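Side-chain contacts in probable chitinase A (Chromobacterium violaceum, PDB 4TX8), which probably cleaves internal linkages of chitin as a family 18 endochitinase, with a carbohydrate-binding module likely to help it hold the polymer: residues Ala34-Val37 / Gly38-Val41; Ile278-Gly281 / Leu282-Asp285; Phe360-Ala363 / Asp364-Ala367; Gly28-Glu31 / Gly32-Tyr35. One frame throughout, in Å; residues are numbered along the deposited sequence. Where two conformers were deposited one is given.

Contact 1 (Ala34-Val37 / Gly38-Val41)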
loop_
_atom_site.group_PDB
_atom_site.type_symbol
_atom_site.label_atom_id
_atom_site.label_comp_id
_atom_site.label_asym_id
_atom_site.label_seq_id
_atom_site.Cartn_x
_atom_site.Cartn_y
_atom_site.Cartn_z
ATOM N N ALA A 34 16.534 -13.163 -31.533
ATOM C CA ALA A 34 15.867 -14.444 -31.330
ATOM C C ALA A 34 16.255 -15.034 -29.979
ATOM O O ALA A 34 17.438 -15.189 -29.676
ATOM C CB ALA A 34 16.215 -15.412 -32.453
ATOM N N TYR A 35 15.254 -15.364 -29.169
ATOM C CA TYR A 35 15.493 -15.923 -27.845
ATOM C C TYR A 35 14.987 -17.355 -27.739
ATOM O O TYR A 35 13.983 -17.714 -28.348
ATOM C CB TYR A 35 14.831 -15.057 -26.770
ATOM C CG TYR A 35 15.390 -13.656 -26.698
ATOM C CD1 TYR A 35 16.666 -13.425 -26.201
ATOM C CD2 TYR A 35 14.646 -12.564 -27.131
ATOM C CE1 TYR A 35 17.188 -12.146 -26.139
ATOM C CE2 TYR A 35 15.160 -11.282 -27.070
ATOM C CZ TYR A 35 16.431 -11.079 -26.571
ATOM O OH TYR A 35 16.952 -9.808 -26.505
ATOM N N LYS A 36 15.698 -18.172 -26.971
ATOM C CA LYS A 36 15.249 -19.525 -26.668
ATOM C C LYS A 36 14.698 -19.586 -25.250
ATOM O O LYS A 36 15.016 -18.732 -24.423
ATOM C CB LYS A 36 16.387 -20.532 -26.819
ATOM C CG LYS A 36 16.965 -20.654 -28.216
ATOM C CD LYS A 36 17.981 -21.783 -28.243
ATOM C CE LYS A 36 18.933 -21.668 -29.414
ATOM N NZ LYS A 36 20.155 -22.492 -29.182
ATOM N N VAL A 37 13.880 -20.596 -24.971
ATOM C CA VAL A 37 13.387 -20.825 -23.620
ATOM C C VAL A 37 14.562 -20.974 -22.659
ATOM O O VAL A 37 15.491 -21.736 -22.921
ATOM C CB VAL A 37 12.493 -22.083 -23.541
ATOM C CG1 VAL A 37 12.088 -22.360 -22.098
ATOM C CG2 VAL A 37 11.267 -21.923 -24.426
ATOM N N GLY A 38 14.530 -20.228 -21.560
ATOM C CA GLY A 38 15.592 -20.295 -20.575
ATOM C C GLY A 38 16.639 -19.207 -20.729
ATOM O O GLY A 38 17.465 -19.013 -19.837
ATOM N N ASP A 39 16.614 -18.500 -21.859
ATOM C CA ASP A 39 17.525 -17.377 -22.084
ATOM C C ASP A 39 17.306 -16.281 -21.046
ATOM O O ASP A 39 16.172 -15.922 -20.739
ATOM C CB ASP A 39 17.343 -16.797 -23.489
ATOM C CG ASP A 39 18.085 -17.585 -24.551
ATOM O OD1 ASP A 39 18.702 -18.618 -24.216
ATOM O OD2 ASP A 39 18.042 -17.170 -25.727
ATOM N N VAL A 40 18.399 -15.748 -20.512
ATOM C CA VAL A 40 18.317 -14.691 -19.515
ATOM C C VAL A 40 18.857 -13.378 -20.074
ATOM O O VAL A 40 19.978 -13.322 -20.572
ATOM C CB VAL A 40 19.095 -15.060 -18.238
ATOM C CG1 VAL A 40 18.902 -13.994 -17.170
ATOM C CG2 VAL A 40 18.646 -16.416 -17.720
ATOM N N VAL A 41 18.052 -12.324 -19.994
ATOM C CA VAL A 41 18.477 -11.012 -20.463
ATOM C C VAL A 41 18.395 -9.974 -19.351
ATOM O O VAL A 41 17.753 -10.198 -18.327
ATOM C CB VAL A 41 17.627 -10.527 -21.654
ATOM C CG1 VAL A 41 17.696 -11.525 -22.793
ATOM C CG2 VAL A 41 16.185 -10.300 -21.219
#
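Between the short strand 34-35 and strand 40-43 the chain reverses through a type II beta turn from Lys36 to Asp39, closed by Asp39 N to Lys36 O at 3.0 Å. Gly38 takes the third place of the turn with a positive phi of 97°, a conformation glycine adopts readily. Asp39 then bends its carboxylate back over the turn: CG lies beside its own backbone N (chi1 -82°), and OD2 accepts from Lys36 N at 2.8 Å along an almost straight N-H, which arrives from above the carboxylate plane. The same OD2 lies near the plane of the Tyr35 ring, at its edge, 4.0 Å from CD1, with ring and carboxylate nearly perpendicular. Two residues past the turn, Val41 sends CG1 obliquely against the ring, 3.4 Å from Tyr35 CE1. Tyr35 and Val41 are both buried in this carbohydrate-binding module; Trp71 meets the tyrosine ring edge-to-face and Val41 packs on Trp29. Lys36 carries its extended chain away, and its NZ, 6.5 Å from Asp39 OD1, is not in contact with the carboxylate. It is the backbone N-H of Lys36, donated to OD2, that probably helps stabilise the negative charge of Asp39.

Contact 2 (Ile278-Gly281 / Leu282-Asp285)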
loop_
_atom_site.group_PDB
_atom_site.type_symbol
_atom_site.label_atom_id
_atom_site.label_comp_id
_atom_site.label_asym_id
_atom_site.label_seq_id
_atom_site.Cartn_x
_atom_site.Cartn_y
_atom_site.Cartn_z
ATOM N N ILE A 278 -13.024 7.535 11.515
ATOM C CA ILE A 278 -12.495 6.174 11.573
ATOM C C ILE A 278 -11.052 6.193 12.081
ATOM O O ILE A 278 -10.683 5.423 12.970
ATOM C CB ILE A 278 -12.554 5.478 10.198
ATOM C CG1 ILE A 278 -14.006 5.351 9.730
ATOM C CG2 ILE A 278 -11.888 4.108 10.257
ATOM C CD1 ILE A 278 -14.153 4.804 8.321
ATOM N N ILE A 279 -10.247 7.085 11.511
ATOM C CA ILE A 279 -8.880 7.304 11.971
ATOM C C ILE A 279 -8.857 7.730 13.435
ATOM O O ILE A 279 -8.075 7.211 14.233
ATOM C CB ILE A 279 -8.169 8.385 11.134
ATOM C CG1 ILE A 279 -8.119 7.977 9.660
ATOM C CG2 ILE A 279 -6.768 8.644 11.672
ATOM C CD1 ILE A 279 -7.742 9.115 8.729
ATOM N N ASP A 280 -9.722 8.679 13.780
ATOM C CA ASP A 280 -9.754 9.225 15.132
ATOM C C ASP A 280 -10.123 8.150 16.149
ATOM O O ASP A 280 -9.499 8.042 17.203
ATOM C CB ASP A 280 -10.737 10.395 15.216
ATOM C CG ASP A 280 -10.769 11.029 16.592
ATOM O OD1 ASP A 280 -9.686 11.250 17.177
ATOM O OD2 ASP A 280 -11.881 11.299 17.094
ATOM N N GLY A 281 -11.130 7.346 15.819
ATOM C CA GLY A 281 -11.576 6.281 16.698
ATOM C C GLY A 281 -10.558 5.172 16.900
ATOM O O GLY A 281 -10.586 4.485 17.916
ATOM N N LEU A 282 -9.656 4.996 15.939
ATOM C CA LEU A 282 -8.678 3.912 16.003
ATOM C C LEU A 282 -7.240 4.401 16.170
ATOM O O LEU A 282 -6.300 3.626 15.989
ATOM C CB LEU A 282 -8.772 3.044 14.741
ATOM C CG LEU A 282 -10.047 2.215 14.586
ATOM C CD1 LEU A 282 -10.139 1.625 13.190
ATOM C CD2 LEU A 282 -10.096 1.116 15.639
ATOM N N ARG A 283 -7.064 5.673 16.520
ATOM C CA ARG A 283 -5.731 6.272 16.527
ATOM C C ARG A 283 -4.770 5.583 17.500
ATOM O O ARG A 283 -3.570 5.514 17.238
ATOM C CB ARG A 283 -5.810 7.773 16.844
ATOM C CG ARG A 283 -6.272 8.125 18.249
ATOM C CD ARG A 283 -6.113 9.621 18.519
ATOM N NE ARG A 283 -6.802 10.442 17.525
ATOM C CZ ARG A 283 -6.192 11.265 16.674
ATOM N NH1 ARG A 283 -4.872 11.391 16.696
ATOM N NH2 ARG A 283 -6.902 11.971 15.804
ATOM N N ASP A 284 -5.293 5.062 18.607
ATOM C CA ASP A 284 -4.452 4.364 19.577
ATOM C C ASP A 284 -3.980 3.018 19.037
ATOM O O ASP A 284 -2.987 2.462 19.508
ATOM C CB ASP A 284 -5.199 4.157 20.897
ATOM C CG ASP A 284 -5.479 5.462 21.621
ATOM O OD1 ASP A 284 -4.672 6.406 21.487
ATOM O OD2 ASP A 284 -6.509 5.543 22.325
ATOM N N ASP A 285 -4.693 2.500 18.043
ATOM C CA ASP A 285 -4.408 1.174 17.505
ATOM C C ASP A 285 -3.724 1.222 16.142
ATOM O O ASP A 285 -3.203 0.213 15.669
ATOM C CB ASP A 285 -5.702 0.370 17.403
ATOM C CG ASP A 285 -6.360 0.162 18.749
ATOM O OD1 ASP A 285 -5.664 -0.296 19.676
ATOM O OD2 ASP A 285 -7.564 0.468 18.883
HETATM O O HOH W 1 -8.148 4.714 19.523
#
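Ile278-Gly281 and Leu282-Asp285 form the C-terminal end of helix 276-281 and the loop that leads to strand 288-292 of the TIM barrel. The backbone bonds slacken here: Leu282 N is shared between a weak bond to Ile278 O and one to Ile279 O, both 3.2 Å, and Arg283 N reaches Asp280 O only weakly. Past the helix end, a water accepts from Asp284 N and donates to Gly281 O, whose carbonyl also receives Lys240 NZ. The apolar contact between the segments is Leu282 CD1 against Ile278 CG2, 4.2 Å apart; Leu282 goes on to pack against helix 230-246 and strand 251-254, so the helix end is seated on the barrel wall. The charged contact is a salt bridge from Asp280 to Arg283. The arginine leaves its backbone with CG between N and the carbonyl carbon (chi1 67°) and bends again at chi3 (55°), folding its guanidinium back beside the last helical turn. Lys338 O and, weakly, Gly339 O take its NH2 and NH1, tying the loop to the chain around strand 336-338. Asp280 OD1 meets the guanidinium at its edge, accepting from Arg283 NE at 3.0 Å on its anti lone pair and from Arg283 NH2 at 3.2 Å.

Contact 3 (Phe360-Ala363 / Asp364-Ala367)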
loop_
_atom_site.group_PDB
_atom_site.type_symbol
_atom_site.label_atom_id
_atom_site.label_comp_id
_atom_site.label_asym_id
_atom_site.label_seq_id
_atom_site.Cartn_x
_atom_site.Cartn_y
_atom_site.Cartn_z
ATOM N N PHE A 360 1.826 9.540 -10.673
ATOM C CA PHE A 360 3.101 8.845 -10.793
ATOM C C PHE A 360 4.244 9.682 -10.245
ATOM O O PHE A 360 4.251 10.903 -10.379
ATOM C CB PHE A 360 3.372 8.489 -12.256
ATOM C CG PHE A 360 2.191 7.890 -12.955
ATOM C CD1 PHE A 360 1.757 6.611 -12.638
ATOM C CD2 PHE A 360 1.507 8.608 -13.924
ATOM C CE1 PHE A 360 0.661 6.058 -13.281
ATOM C CE2 PHE A 360 0.414 8.061 -14.572
ATOM C CZ PHE A 360 -0.009 6.785 -14.250
ATOM N N VAL A 361 5.214 9.018 -9.627
ATOM C CA VAL A 361 6.382 9.698 -9.086
ATOM C C VAL A 361 7.662 8.967 -9.471
ATOM O O VAL A 361 7.653 7.760 -9.692
ATOM C CB VAL A 361 6.313 9.813 -7.545
ATOM C CG1 VAL A 361 5.150 10.697 -7.120
ATOM C CG2 VAL A 361 6.198 8.433 -6.915
ATOM N N THR A 362 8.759 9.707 -9.561
ATOM C CA THR A 362 10.074 9.104 -9.729
ATOM C C THR A 362 10.627 8.716 -8.366
ATOM O O THR A 362 10.157 9.204 -7.338
ATOM C CB THR A 362 11.063 10.061 -10.407
ATOM O OG1 THR A 362 11.232 11.220 -9.581
ATOM C CG2 THR A 362 10.550 10.485 -11.776
ATOM N N ALA A 363 11.631 7.846 -8.360
ATOM C CA ALA A 363 12.308 7.478 -7.124
ATOM C C ALA A 363 12.945 8.707 -6.479
ATOM O O ALA A 363 13.003 8.815 -5.254
ATOM C CB ALA A 363 13.353 6.414 -7.388
ATOM N N ASP A 364 13.417 9.629 -7.315
ATOM C CA ASP A 364 14.036 10.864 -6.843
ATOM C C ASP A 364 13.037 11.721 -6.072
ATOM O O ASP A 364 13.352 12.266 -5.015
ATOM C CB ASP A 364 14.607 11.659 -8.020
ATOM C CG ASP A 364 15.389 12.881 -7.577
ATOM O OD1 ASP A 364 16.309 12.733 -6.747
ATOM O OD2 ASP A 364 15.080 13.993 -8.054
ATOM N N THR A 365 11.829 11.841 -6.616
ATOM C CA THR A 365 10.754 12.588 -5.969
ATOM C C THR A 365 10.445 12.015 -4.587
ATOM O O THR A 365 10.294 12.761 -3.615
ATOM C CB THR A 365 9.468 12.578 -6.821
ATOM O OG1 THR A 365 9.634 13.447 -7.946
ATOM C CG2 THR A 365 8.274 13.042 -6.000
ATOM N N VAL A 366 10.356 10.689 -4.505
ATOM C CA VAL A 366 10.117 10.019 -3.232
ATOM C C VAL A 366 11.242 10.340 -2.251
ATOM O O VAL A 366 10.985 10.710 -1.104
ATOM C CB VAL A 366 9.994 8.488 -3.401
ATOM C CG1 VAL A 366 9.972 7.796 -2.047
ATOM C CG2 VAL A 366 8.744 8.136 -4.204
ATOM N N ALA A 367 12.485 10.216 -2.711
ATOM C CA ALA A 367 13.644 10.506 -1.869
ATOM C C ALA A 367 13.605 11.939 -1.341
ATOM O O ALA A 367 13.912 12.186 -0.173
ATOM C CB ALA A 367 14.935 10.257 -2.636
HETATM O O HOH W 2 7.981 12.689 -9.910
#
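Thr362 and Thr365 cross at about a right angle where the chain enters helix 363-375, Thr362 being the N-cap. With Thr362 OG1 placed between the backbone N and the carbonyl carbon (chi1 62°), the oxygen turns toward the first helical turn and accepts from Thr365 N at 3.1 Å. Thr365 OG1 comes within 3.2 Å of Thr362 OG1, and a water that donates to Thr365 OG1 at 2.7 Å accepts from Thr362 N. Beneath this polar pair, Val361 meets the helix through both methyls. Its CG2 lies 3.7 Å from Val366 CG2, the two side chains again crossing at roughly a right angle, while Val361 CG1 is 4.1 Å from Thr365 CG2. Thr365 therefore shows a hydroxyl to the cap and a methyl to the valine; that hydroxyl also bonds a citrate, probably from the crystallisation liquor. Val366 carries the apolar side inward to Phe347 of barrel strand 345-350 and to Val413 of helix 410-417. Regular helical bonds start at once, with Val366 N to Thr362 O at 3.2 Å and Ala367 N to Ala363 O at 2.9 Å. The hydroxyl of Thr362 thus satisfies an N-H of the first turn, which has no earlier helical carbonyl to bond.

Contact 4 (Gly28-Glu31 / Gly32-Tyr35)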
loop_
_atom_site.group_PDB
_atom_site.type_symbol
_atom_site.label_atom_id
_atom_site.label_comp_id
_atom_site.label_asym_id
_atom_site.label_seq_id
_atom_site.Cartn_x
_atom_site.Cartn_y
_atom_site.Cartn_z
ATOM N N GLY A 28 21.737 -7.274 -22.641
ATOM C CA GLY A 28 20.543 -6.451 -22.615
ATOM C C GLY A 28 19.509 -6.932 -23.612
ATOM O O GLY A 28 19.848 -7.364 -24.713
ATOM N N TRP A 29 18.240 -6.873 -23.219
ATOM C CA TRP A 29 17.146 -7.211 -24.120
ATOM C C TRP A 29 17.155 -6.254 -25.308
ATOM O O TRP A 29 17.352 -5.053 -25.135
ATOM C CB TRP A 29 15.807 -7.153 -23.382
ATOM C CG TRP A 29 14.623 -7.415 -24.252
ATOM C CD1 TRP A 29 14.053 -8.626 -24.516
ATOM C CD2 TRP A 29 13.857 -6.444 -24.973
ATOM N NE1 TRP A 29 12.980 -8.469 -25.360
ATOM C CE2 TRP A 29 12.839 -7.138 -25.655
ATOM C CE3 TRP A 29 13.934 -5.054 -25.109
ATOM C CZ2 TRP A 29 11.907 -6.492 -26.463
ATOM C CZ3 TRP A 29 13.007 -4.414 -25.910
ATOM C CH2 TRP A 29 12.005 -5.134 -26.575
ATOM N N ALA A 30 16.956 -6.782 -26.510
ATOM C CA ALA A 30 16.991 -5.953 -27.709
ATOM C C ALA A 30 16.066 -6.489 -28.792
ATOM O O ALA A 30 15.998 -7.695 -29.025
ATOM C CB ALA A 30 18.418 -5.847 -28.238
ATOM N N GLU A 31 15.349 -5.587 -29.453
ATOM C CA GLU A 31 14.461 -5.984 -30.535
ATOM C C GLU A 31 15.267 -6.532 -31.707
ATOM O O GLU A 31 16.410 -6.134 -31.930
ATOM C CB GLU A 31 13.583 -4.811 -30.976
ATOM C CG GLU A 31 12.539 -4.427 -29.939
ATOM C CD GLU A 31 11.406 -3.600 -30.512
ATOM O OE1 GLU A 31 10.272 -3.722 -30.002
ATOM O OE2 GLU A 31 11.645 -2.830 -31.466
ATOM N N GLY A 32 14.668 -7.464 -32.441
ATOM C CA GLY A 32 15.337 -8.099 -33.560
ATOM C C GLY A 32 16.107 -9.339 -33.146
ATOM O O GLY A 32 16.693 -10.019 -33.985
ATOM N N THR A 33 16.097 -9.639 -31.850
ATOM C CA THR A 33 16.853 -10.766 -31.315
ATOM C C THR A 33 15.988 -12.016 -31.142
ATOM O O THR A 33 14.856 -11.942 -30.665
ATOM C CB THR A 33 17.489 -10.413 -29.954
ATOM O OG1 THR A 33 18.182 -9.163 -30.058
ATOM C CG2 THR A 33 18.467 -11.492 -29.512
ATOM N N ALA A 34 16.534 -13.163 -31.533
ATOM C CA ALA A 34 15.867 -14.444 -31.330
ATOM C C ALA A 34 16.255 -15.034 -29.979
ATOM O O ALA A 34 17.438 -15.189 -29.676
ATOM C CB ALA A 34 16.215 -15.412 -32.453
ATOM N N TYR A 35 15.254 -15.364 -29.169
ATOM C CA TYR A 35 15.493 -15.923 -27.845
ATOM C C TYR A 35 14.987 -17.355 -27.739
ATOM O O TYR A 35 13.983 -17.714 -28.348
ATOM C CB TYR A 35 14.831 -15.057 -26.770
ATOM C CG TYR A 35 15.390 -13.656 -26.698
ATOM C CD1 TYR A 35 16.666 -13.425 -26.201
ATOM C CD2 TYR A 35 14.646 -12.564 -27.131
ATOM C CE1 TYR A 35 17.188 -12.146 -26.139
ATOM C CE2 TYR A 35 15.160 -11.282 -27.070
ATOM C CZ TYR A 35 16.431 -11.079 -26.571
ATOM O OH TYR A 35 16.952 -9.808 -26.505
HETATM O O HOH W 3 19.844 -9.927 -25.860
HETATM O O HOH W 4 19.013 -7.861 -32.517
#
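Gly28-Glu31 runs into Gly32-Tyr35 through a type II beta turn from Ala30 to Thr33, the end-to-end directions of the two segments lying 121° apart. Gly32 holds the third place, its lack of a side chain suiting the positive phi found there. The backbone closure is weak, Thr33 N standing 3.4 Å from Ala30 O, but the Thr33 side chain reinforces it: OG1, placed beside its own backbone N (chi1 -49°), donates to Ala30 O at 2.8 Å from well above the carbonyl plane. A water donates both to Thr33 OG1 and to Glu31 O, linking the two sides of the turn. Farther along, the hydroxyl of Tyr35 reaches back across the turn and accepts from Ala30 N at 3.0 Å, the N-H pointing nearly straight at it. A second water, lying in the plane of the phenol ring at its edge, bonds Tyr35 OH and donates to Gly28 O. The turn belongs to the family 5/12 carbohydrate-binding module; its outgoing strand 34-35 pairs antiparallel with 54-55, and Glu31 reaches across to accept from Gly59 N and Asn61 N. Thr33 CG2 rests over one face of the Tyr35 ring, 3.5 Å above the plane and displaced toward the rim. Trp29 presents its five-membered ring nearly parallel to the phenol, 15° between planes, but slid so far that the rings barely overlap; the closest carbons are Trp29 CD1 and Tyr35 CE2, 3.8 Å apart. Trp71 also meets Trp29, their rings steeply inclined.

Overall arrangement
Contacts 1 and 4 are successive turns of the carbohydrate-binding module, their centres 9 Å apart. They share Ala34 and Tyr35 and touch where Val41 CG2 lies 3.8 Å from Trp29 CB. A bound N-acetylglucosamine lies about 9 Å from the Val41 side chain and about 11 Å from Gly28. Contacts 2 and 3 belong to the GH18 barrel, one ending a helix and the other starting one, with centres 29 Å apart. The Ile278 side chain lies about 7 Å from that of the calcium ligand Glu220 and about 11 Å from the calcium ion; the side chains of Thr362 and Arg353, a magnesium-site residue, are also about 7 Å apart. Contacts 1 and 2 lie on opposite sides of the chain's centre, 52 Å apart between centres.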